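Adenylyl-sulfate kinase 1, chloroplastic (Arabidopsis thaliana, PDB 3UIE) catalyses the ATP-dependent phosphorylation of adenosine 5'-phosphosulfate to 3'-phosphoadenylyl sulfate, the activated sulfate of the plant, in chloroplasts. Local coordinates at residues A[20-24]-A[53-57]. Numbering follows the deposited sequence.
Sequences LLDQK and GKLCY
The carboxamide of Gln23 grips the backbone of Leu55 twice: Leu55 N donates to Gln23 OE1 (2.8 Å), and Gln23 NE2 to Leu55 O (2.9 Å). Both bonds lie on lone pairs, and the Leu55 oxygen sits only 8° out of the amide plane. NE2 spends its second proton on Gly97 O, so the buried amide is satisfied at both ends. A leucine in place of Gln23 would probably leave the Leu55 N-H without its acceptor and take one donor from Leu55 O and from Gly97 O. Here helix 14-21 and the loop after it meet the lead-in to strand 56-60, an outer strand, within this chain, of the parallel sheet in this P-loop kinase fold, away from the nucleotide. Lys54, bent at chi2 (-63°), brings NZ to Asp22 O at 2.9 Å, tilted from the carbonyl plane; NZ also donates to Leu198 O and to one of two waters between Leu21 O and Gly53 O. Each water reaches both oxygens but has more acceptors than protons. Asp22 OD2 is only a long ion-pair partner, 4.0 Å from Lys54 NZ, while OD1 accepts from Ala200 N. Leu21 CD2 rests 4.2 Å from Leu55 CD2, and Leu21 also packs on Leu21 of the second subunit.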
loop_
_atom_site.group_PDB
_atom_site.type_symbol
_atom_site.label_atom_id
_atom_site.label_comp_id
_atom_site.label_asym_id
_atom_site.label_seq_id
_atom_site.Cartn_x
_atom_site.Cartn_y
_atom_site.Cartn_z
ATOM N N LEU A 20 -6.256 -5.529 17.594
ATOM C CA LEU A 20 -7.541 -5.002 17.154
ATOM C C LEU A 20 -8.239 -5.954 16.163
ATOM O O LEU A 20 -9.440 -6.210 16.285
ATOM C CB LEU A 20 -7.347 -3.618 16.530
ATOM C CG LEU A 20 -8.574 -2.835 16.093
ATOM C CD1 LEU A 20 -9.558 -2.725 17.253
ATOM C CD2 LEU A 20 -8.148 -1.456 15.632
ATOM N N LEU A 21 -7.486 -6.468 15.192
ATOM C CA LEU A 21 -8.040 -7.314 14.129
ATOM C C LEU A 21 -8.126 -8.786 14.505
ATOM O O LEU A 21 -8.749 -9.562 13.786
ATOM C CB LEU A 21 -7.192 -7.212 12.854
ATOM C CG LEU A 21 -7.130 -5.827 12.211
ATOM C CD1 LEU A 21 -6.099 -5.812 11.104
ATOM C CD2 LEU A 21 -8.492 -5.466 11.679
ATOM N N ASP A 22 -7.481 -9.171 15.602
ATOM C CA ASP A 22 -7.328 -10.592 15.956
ATOM C C ASP A 22 -6.758 -11.462 14.821
ATOM O O ASP A 22 -7.308 -12.524 14.487
ATOM C CB ASP A 22 -8.640 -11.185 16.478
ATOM C CG ASP A 22 -8.429 -12.514 17.213
ATOM O OD1 ASP A 22 -7.290 -12.801 17.653
ATOM O OD2 ASP A 22 -9.411 -13.264 17.363
ATOM N N GLN A 23 -5.653 -11.008 14.235
ATOM C CA GLN A 23 -4.926 -11.775 13.219
ATOM C C GLN A 23 -3.520 -11.207 13.141
ATOM O O GLN A 23 -3.229 -10.183 13.761
ATOM C CB GLN A 23 -5.586 -11.646 11.849
ATOM C CG GLN A 23 -5.574 -10.192 11.317
ATOM C CD GLN A 23 -6.436 -10.030 10.077
ATOM O OE1 GLN A 23 -7.591 -10.447 10.058
ATOM N NE2 GLN A 23 -5.883 -9.404 9.042
ATOM N N LYS A 24 -2.659 -11.863 12.370
ATOM C CA LYS A 24 -1.305 -11.379 12.157
ATOM C C LYS A 24 -1.109 -10.925 10.716
ATOM O O LYS A 24 -1.518 -11.617 9.776
ATOM C CB LYS A 24 -0.282 -12.464 12.523
ATOM C CG LYS A 24 -0.269 -12.747 14.017
ATOM C CD LYS A 24 0.849 -13.677 14.409
ATOM C CE LYS A 24 0.774 -14.014 15.886
ATOM N NZ LYS A 24 -0.407 -14.863 16.212
ATOM N N GLY A 53 -13.945 -13.897 9.377
ATOM C CA GLY A 53 -13.782 -12.618 10.052
ATOM C C GLY A 53 -12.369 -12.065 9.978
ATOM O O GLY A 53 -11.972 -11.236 10.789
ATOM N N LYS A 54 -11.595 -12.519 8.999
ATOM C CA LYS A 54 -10.230 -12.007 8.851
ATOM C C LYS A 54 -10.152 -11.009 7.689
ATOM O O LYS A 54 -10.807 -11.187 6.661
ATOM C CB LYS A 54 -9.244 -13.155 8.645
ATOM C CG LYS A 54 -9.408 -14.284 9.669
ATOM C CD LYS A 54 -9.128 -13.789 11.081
ATOM C CE LYS A 54 -9.733 -14.703 12.127
ATOM N NZ LYS A 54 -9.542 -14.169 13.508
ATOM N N LEU A 55 -9.328 -9.982 7.847
ATOM C CA LEU A 55 -9.229 -8.924 6.851
ATOM C C LEU A 55 -8.051 -9.161 5.929
ATOM O O LEU A 55 -6.896 -9.190 6.381
ATOM C CB LEU A 55 -9.080 -7.564 7.535
ATOM C CG LEU A 55 -8.993 -6.341 6.622
ATOM C CD1 LEU A 55 -10.219 -6.253 5.730
ATOM C CD2 LEU A 55 -8.835 -5.066 7.464
ATOM N N CYS A 56 -8.350 -9.340 4.643
ATOM C CA CYS A 56 -7.346 -9.572 3.602
ATOM C C CYS A 56 -7.437 -8.468 2.568
ATOM O O CYS A 56 -8.465 -7.814 2.447
ATOM C CB CYS A 56 -7.597 -10.892 2.870
ATOM S SG CYS A 56 -7.524 -12.330 3.897
ATOM N N TYR A 57 -6.377 -8.280 1.803
ATOM C CA TYR A 57 -6.443 -7.360 0.673
ATOM C C TYR A 57 -5.568 -7.912 -0.447
ATOM O O TYR A 57 -4.423 -8.265 -0.209
ATOM C CB TYR A 57 -5.985 -5.957 1.066
ATOM C CG TYR A 57 -6.363 -4.984 -0.021
ATOM C CD1 TYR A 57 -7.689 -4.588 -0.192
ATOM C CD2 TYR A 57 -5.412 -4.510 -0.912
ATOM C CE1 TYR A 57 -8.046 -3.716 -1.220
ATOM C CE2 TYR A 57 -5.755 -3.654 -1.936
ATOM C CZ TYR A 57 -7.068 -3.254 -2.081
ATOM O OH TYR A 57 -7.397 -2.402 -3.105
HETATM O O HOH W 1 -10.456 -8.702 11.303
HETATM O O HOH W 2 -10.704 -11.489 13.379
#